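Local coordinates for recombination protein uvsY (Enterobacteria phage T4, PDB 4ZWS) that helps the UvsX recombinase assemble on single-stranded DNA and displace bound gp32, so promoting viral DNA synthesis, at residues H39-K53 and V96-C110. Residues are numbered along the deposited sequence; the frame is centred on the assembly and turned at random.
Sequences HSSIKKEMLRIEAQK and VDTSLQYWGILLDFC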
loop_
_atom_site.group_PDB
_atom_site.type_symbol
_atom_site.label_atom_id
_atom_site.label_comp_id
_atom_site.label_asym_id
_atom_site.label_seq_id
_atom_site.Cartn_x
_atom_site.Cartn_y
_atom_site.Cartn_z
ATOM N N HIS A 39 23.535 -9.929 0.197
ATOM C CA HIS A 39 22.161 -9.922 0.699
ATOM C C HIS A 39 21.754 -11.322 1.156
ATOM O O HIS A 39 21.207 -11.515 2.235
ATOM C CB HIS A 39 21.245 -9.391 -0.408
ATOM C CG HIS A 39 19.813 -9.207 -0.012
ATOM N ND1 HIS A 39 18.881 -10.219 -0.080
ATOM C CD2 HIS A 39 19.141 -8.109 0.413
ATOM C CE1 HIS A 39 17.704 -9.759 0.303
ATOM N NE2 HIS A 39 17.834 -8.481 0.608
ATOM N N SER A 40 22.084 -12.301 0.337
ATOM C CA SER A 40 21.758 -13.688 0.598
ATOM C C SER A 40 22.481 -14.163 1.865
ATOM O O SER A 40 21.903 -14.867 2.698
ATOM C CB SER A 40 22.133 -14.530 -0.609
ATOM O OG SER A 40 21.620 -15.826 -0.491
ATOM N N SER A 41 23.761 -13.809 1.983
ATOM C CA SER A 41 24.558 -14.170 3.155
ATOM C C SER A 41 24.040 -13.549 4.439
ATOM O O SER A 41 24.001 -14.195 5.479
ATOM C CB SER A 41 26.007 -13.722 2.981
ATOM O OG SER A 41 26.684 -14.576 2.093
ATOM N N ILE A 42 23.630 -12.293 4.345
ATOM C CA ILE A 42 23.114 -11.568 5.485
ATOM C C ILE A 42 21.835 -12.242 5.987
ATOM O O ILE A 42 21.674 -12.406 7.191
ATOM C CB ILE A 42 22.906 -10.085 5.132
ATOM C CG1 ILE A 42 24.273 -9.444 4.872
ATOM C CG2 ILE A 42 22.151 -9.352 6.230
ATOM C CD1 ILE A 42 24.213 -8.047 4.260
ATOM N N LYS A 43 20.946 -12.661 5.087
ATOM C CA LYS A 43 19.769 -13.389 5.541
ATOM C C LYS A 43 20.159 -14.649 6.319
ATOM O O LYS A 43 19.560 -14.962 7.352
ATOM C CB LYS A 43 18.838 -13.777 4.384
ATOM C CG LYS A 43 17.906 -12.687 3.889
ATOM C CD LYS A 43 16.983 -13.183 2.762
ATOM C CE LYS A 43 17.751 -13.687 1.551
ATOM N NZ LYS A 43 16.878 -14.423 0.584
ATOM N N LYS A 44 21.171 -15.362 5.840
ATOM C CA LYS A 44 21.614 -16.573 6.529
ATOM C C LYS A 44 22.148 -16.242 7.917
ATOM O O LYS A 44 21.829 -16.916 8.890
ATOM C CB LYS A 44 22.685 -17.312 5.729
ATOM C CG LYS A 44 22.154 -18.045 4.511
ATOM C CD LYS A 44 23.151 -19.091 3.998
ATOM C CE LYS A 44 23.255 -19.097 2.465
ATOM N NZ LYS A 44 24.058 -17.949 1.922
ATOM N N GLU A 45 22.937 -15.180 8.004
ATOM C CA GLU A 45 23.498 -14.756 9.270
ATOM C C GLU A 45 22.422 -14.341 10.288
ATOM O O GLU A 45 22.486 -14.717 11.457
ATOM C CB GLU A 45 24.475 -13.599 9.046
ATOM C CG GLU A 45 25.138 -13.115 10.326
ATOM C CD GLU A 45 26.025 -14.173 10.978
ATOM O OE1 GLU A 45 26.376 -15.168 10.306
ATOM O OE2 GLU A 45 26.349 -14.029 12.177
ATOM N N MET A 46 21.418 -13.603 9.835
ATOM C CA MET A 46 20.342 -13.146 10.715
ATOM C C MET A 46 19.517 -14.288 11.284
ATOM O O MET A 46 19.037 -14.257 12.420
ATOM C CB MET A 46 19.418 -12.191 9.959
ATOM C CG MET A 46 20.073 -10.911 9.515
ATOM S SD MET A 46 18.874 -9.788 8.803
ATOM C CE MET A 46 17.961 -9.256 10.256
ATOM N N LEU A 47 19.360 -15.303 10.463
ATOM C CA LEU A 47 18.587 -16.472 10.809
ATOM C C LEU A 47 19.336 -17.181 11.955
ATOM O O LEU A 47 18.755 -17.708 12.923
ATOM C CB LEU A 47 18.421 -17.278 9.531
ATOM C CG LEU A 47 17.562 -18.484 9.315
ATOM C CD1 LEU A 47 16.170 -17.999 9.634
ATOM C CD2 LEU A 47 17.659 -18.849 7.843
ATOM N N ARG A 48 20.652 -17.190 11.818
ATOM C CA ARG A 48 21.560 -17.744 12.811
ATOM C C ARG A 48 21.532 -16.923 14.126
ATOM O O ARG A 48 21.479 -17.466 15.231
ATOM C CB ARG A 48 22.943 -17.794 12.184
ATOM C CG ARG A 48 23.979 -18.630 12.825
ATOM C CD ARG A 48 25.243 -18.432 12.009
ATOM N NE ARG A 48 25.040 -18.923 10.642
ATOM C CZ ARG A 48 25.593 -18.390 9.548
ATOM N NH1 ARG A 48 26.364 -17.314 9.639
ATOM N NH2 ARG A 48 25.352 -18.913 8.349
ATOM N N ILE A 49 21.532 -15.601 13.991
ATOM C CA ILE A 49 21.497 -14.704 15.143
ATOM C C ILE A 49 20.179 -14.832 15.919
ATOM O O ILE A 49 20.185 -14.837 17.154
ATOM C CB ILE A 49 21.730 -13.257 14.727
ATOM C CG1 ILE A 49 23.153 -13.089 14.193
ATOM C CG2 ILE A 49 21.500 -12.307 15.894
ATOM C CD1 ILE A 49 23.408 -11.676 13.690
ATOM N N GLU A 50 19.054 -14.944 15.208
ATOM C CA GLU A 50 17.757 -15.102 15.872
ATOM C C GLU A 50 17.735 -16.350 16.729
ATOM O O GLU A 50 17.107 -16.365 17.789
ATOM C CB GLU A 50 16.610 -15.175 14.860
ATOM C CG GLU A 50 15.938 -13.843 14.605
ATOM C CD GLU A 50 14.947 -13.884 13.452
ATOM O OE1 GLU A 50 14.906 -14.906 12.721
ATOM O OE2 GLU A 50 14.217 -12.885 13.271
ATOM N N ALA A 51 18.456 -17.379 16.298
ATOM C CA ALA A 51 18.559 -18.602 17.076
ATOM C C ALA A 51 19.329 -18.302 18.364
ATOM O O ALA A 51 18.960 -18.776 19.445
ATOM C CB ALA A 51 19.237 -19.693 16.279
ATOM N N GLN A 52 20.405 -17.528 18.246
ATOM C CA GLN A 52 21.194 -17.152 19.407
ATOM C C GLN A 52 20.374 -16.323 20.377
ATOM O O GLN A 52 20.537 -16.413 21.596
ATOM C CB GLN A 52 22.425 -16.359 19.006
ATOM C CG GLN A 52 23.589 -17.195 18.610
ATOM C CD GLN A 52 24.782 -16.346 18.283
ATOM O OE1 GLN A 52 24.888 -15.213 18.761
ATOM N NE2 GLN A 52 25.695 -16.878 17.474
ATOM N N LYS A 53 19.510 -15.494 19.818
ATOM C CA LYS A 53 18.626 -14.663 20.611
ATOM C C LYS A 53 17.628 -15.515 21.371
ATOM O O LYS A 53 17.289 -15.192 22.506
ATOM C CB LYS A 53 17.881 -13.658 19.738
ATOM C CG LYS A 53 17.071 -12.692 20.534
ATOM C CD LYS A 53 16.377 -11.706 19.645
ATOM C CE LYS A 53 15.448 -10.805 20.426
ATOM N NZ LYS A 53 14.746 -9.910 19.491
ATOM N N VAL A 96 22.615 -9.356 21.779
ATOM C CA VAL A 96 22.200 -10.230 20.694
ATOM C C VAL A 96 21.169 -9.529 19.821
ATOM O O VAL A 96 21.183 -9.674 18.603
ATOM C CB VAL A 96 21.617 -11.555 21.212
ATOM C CG1 VAL A 96 21.413 -12.487 20.055
ATOM C CG2 VAL A 96 22.575 -12.190 22.171
ATOM N N ASP A 97 20.279 -8.747 20.429
ATOM C CA ASP A 97 19.262 -8.118 19.609
ATOM C C ASP A 97 19.765 -6.885 18.918
ATOM O O ASP A 97 19.183 -6.478 17.932
ATOM C CB ASP A 97 18.050 -7.714 20.450
ATOM C CG ASP A 97 16.843 -7.342 19.594
ATOM O OD1 ASP A 97 16.401 -8.173 18.765
ATOM O OD2 ASP A 97 16.363 -6.186 19.721
ATOM N N THR A 98 20.949 -6.415 19.277
ATOM C CA THR A 98 21.462 -5.254 18.584
ATOM C C THR A 98 22.124 -5.753 17.317
ATOM O O THR A 98 21.868 -5.240 16.230
ATOM C CB THR A 98 22.436 -4.443 19.447
ATOM O OG1 THR A 98 21.749 -3.941 20.599
ATOM C CG2 THR A 98 22.989 -3.280 18.661
ATOM N N SER A 99 22.968 -6.767 17.474
ATOM C CA SER A 99 23.596 -7.433 16.344
ATOM C C SER A 99 22.526 -7.768 15.314
ATOM O O SER A 99 22.673 -7.402 14.146
ATOM C CB SER A 99 24.376 -8.665 16.794
ATOM O OG SER A 99 23.510 -9.533 17.470
ATOM N N LEU A 100 21.468 -8.468 15.729
ATOM C CA LEU A 100 20.371 -8.754 14.803
ATOM C C LEU A 100 19.826 -7.551 14.034
ATOM O O LEU A 100 19.714 -7.597 12.802
ATOM C CB LEU A 100 19.206 -9.391 15.550
ATOM C CG LEU A 100 18.137 -10.017 14.654
ATOM C CD1 LEU A 100 18.631 -11.144 13.772
ATOM C CD2 LEU A 100 17.012 -10.480 15.525
ATOM N N GLN A 101 19.571 -6.457 14.748
ATOM C CA GLN A 101 19.045 -5.242 14.142
ATOM C C GLN A 101 20.085 -4.638 13.200
ATOM O O GLN A 101 19.748 -4.161 12.116
ATOM C CB GLN A 101 18.686 -4.243 15.217
ATOM C CG GLN A 101 17.615 -4.694 16.193
ATOM C CD GLN A 101 16.230 -4.396 15.753
ATOM O OE1 GLN A 101 15.627 -5.151 14.985
ATOM N NE2 GLN A 101 15.686 -3.292 16.261
ATOM N N TYR A 102 21.355 -4.704 13.617
ATOM C CA TYR A 102 22.475 -4.170 12.846
ATOM C C TYR A 102 22.600 -4.876 11.513
ATOM O O TYR A 102 22.773 -4.236 10.473
ATOM C CB TYR A 102 23.778 -4.346 13.615
ATOM C CG TYR A 102 24.982 -3.701 12.972
ATOM C CD1 TYR A 102 25.900 -4.469 12.261
ATOM C CD2 TYR A 102 25.192 -2.322 13.037
ATOM C CE1 TYR A 102 27.013 -3.889 11.652
ATOM C CE2 TYR A 102 26.304 -1.730 12.440
ATOM C CZ TYR A 102 27.209 -2.522 11.746
ATOM O OH TYR A 102 28.316 -1.954 11.147
ATOM N N TRP A 103 22.517 -6.200 11.557
ATOM C CA TRP A 103 22.501 -7.022 10.359
ATOM C C TRP A 103 21.281 -6.719 9.506
ATOM O O TRP A 103 21.365 -6.716 8.278
ATOM C CB TRP A 103 22.610 -8.476 10.775
ATOM C CG TRP A 103 24.035 -8.838 11.058
ATOM C CD1 TRP A 103 24.648 -8.866 12.270
ATOM C CD2 TRP A 103 24.954 -9.446 10.142
ATOM N NE1 TRP A 103 25.938 -9.322 12.147
ATOM C CE2 TRP A 103 26.143 -9.706 10.852
ATOM C CE3 TRP A 103 24.904 -9.753 8.782
ATOM C CZ2 TRP A 103 27.269 -10.261 10.249
ATOM C CZ3 TRP A 103 26.025 -10.304 8.186
ATOM C CH2 TRP A 103 27.191 -10.555 8.922
ATOM N N GLY A 104 20.154 -6.440 10.154
ATOM C CA GLY A 104 18.968 -6.037 9.428
ATOM C C GLY A 104 19.250 -4.766 8.641
ATOM O O GLY A 104 18.790 -4.606 7.516
ATOM N N ILE A 105 20.026 -3.866 9.239
ATOM C CA ILE A 105 20.425 -2.628 8.585
ATOM C C ILE A 105 21.296 -2.931 7.383
ATOM O O ILE A 105 21.128 -2.321 6.330
ATOM C CB ILE A 105 21.149 -1.678 9.554
ATOM C CG1 ILE A 105 20.132 -1.069 10.527
ATOM C CG2 ILE A 105 21.786 -0.535 8.795
ATOM C CD1 ILE A 105 20.726 -0.098 11.532
ATOM N N LEU A 106 22.216 -3.878 7.533
ATOM C CA LEU A 106 23.072 -4.268 6.421
ATOM C C LEU A 106 22.226 -4.840 5.298
ATOM O O LEU A 106 22.456 -4.529 4.129
ATOM C CB LEU A 106 24.118 -5.298 6.852
ATOM C CG LEU A 106 25.067 -4.895 7.980
ATOM C CD1 LEU A 106 26.097 -5.965 8.197
ATOM C CD2 LEU A 106 25.722 -3.552 7.679
ATOM N N LEU A 107 21.216 -5.631 5.658
ATOM C CA LEU A 107 20.331 -6.227 4.666
ATOM C C LEU A 107 19.633 -5.139 3.861
ATOM O O LEU A 107 19.592 -5.199 2.629
ATOM C CB LEU A 107 19.287 -7.127 5.326
ATOM C CG LEU A 107 18.407 -7.929 4.367
ATOM C CD1 LEU A 107 19.235 -8.971 3.633
ATOM C CD2 LEU A 107 17.281 -8.574 5.100
ATOM N N ASP A 108 19.096 -4.138 4.561
ATOM C CA ASP A 108 18.406 -3.040 3.891
ATOM C C ASP A 108 19.339 -2.237 3.005
ATOM O O ASP A 108 18.961 -1.851 1.897
ATOM C CB ASP A 108 17.730 -2.107 4.894
ATOM C CG ASP A 108 16.591 -2.782 5.630
ATOM O OD1 ASP A 108 16.119 -3.835 5.129
ATOM O OD2 ASP A 108 16.139 -2.242 6.670
ATOM N N PHE A 109 20.568 -2.033 3.461
ATOM C CA PHE A 109 21.535 -1.320 2.646
ATOM C C PHE A 109 21.766 -2.061 1.333
ATOM O O PHE A 109 21.835 -1.439 0.277
ATOM C CB PHE A 109 22.862 -1.130 3.372
ATOM C CG PHE A 109 23.856 -0.348 2.569
ATOM C CD1 PHE A 109 24.795 -1.000 1.778
ATOM C CD2 PHE A 109 23.821 1.044 2.560
ATOM C CE1 PHE A 109 25.702 -0.277 1.007
ATOM C CE2 PHE A 109 24.726 1.771 1.795
ATOM C CZ PHE A 109 25.669 1.104 1.020
ATOM N N CYS A 110 21.877 -3.380 1.402
ATOM C CA CYS A 110 22.090 -4.183 0.207
ATOM C C CYS A 110 20.883 -4.150 -0.732
ATOM O O CYS A 110 21.059 -4.214 -1.955
ATOM C CB CYS A 110 22.395 -5.634 0.581
ATOM S SG CYS A 110 23.990 -5.857 1.361
#
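Glu45 and Ile49 pack over one face of the Trp103 indole, a central contact of the antiparallel coiled-coil hairpin that helices 21-64 and 91-135 form in each subunit of the heptameric alpha barrel. The segment axes approach to 9.2 Å at 161°. Knobs enter holes from both helices: Leu100 sits among Met46, Ile49, Glu50 and Lys53, Leu107 among His39, Ile42, Lys43 and Met46. Glu45 CG stands 3.4 Å from the centroid of the Trp103 six-membered ring, a CH-pi contact almost on the ring normal, while Ile49 CD1 lies over the five-membered ring, displaced toward Trp103 CD1; the glutamate thus lends its aliphatic stem to the indole. Ile42 CG2, anti to the backbone N, meets the indole edge, 3.8 Å from Trp103 CE3, as CD1 reaches Cys110 SG. Met46 bends at its last torsion, laying CE 3.5 Å from Gly104 CA, beside bare backbone. The long, fully extended Lys53 spans the helices to a salt bridge with Asp97. Farther out, Asp108 makes a salt bridge to Lys43 of a second subunit, and His39 meets Phe133 of a third edge-to-face, while Leu107 CD1 sits over one face of the His39 ring, 3.4 Å from its centroid.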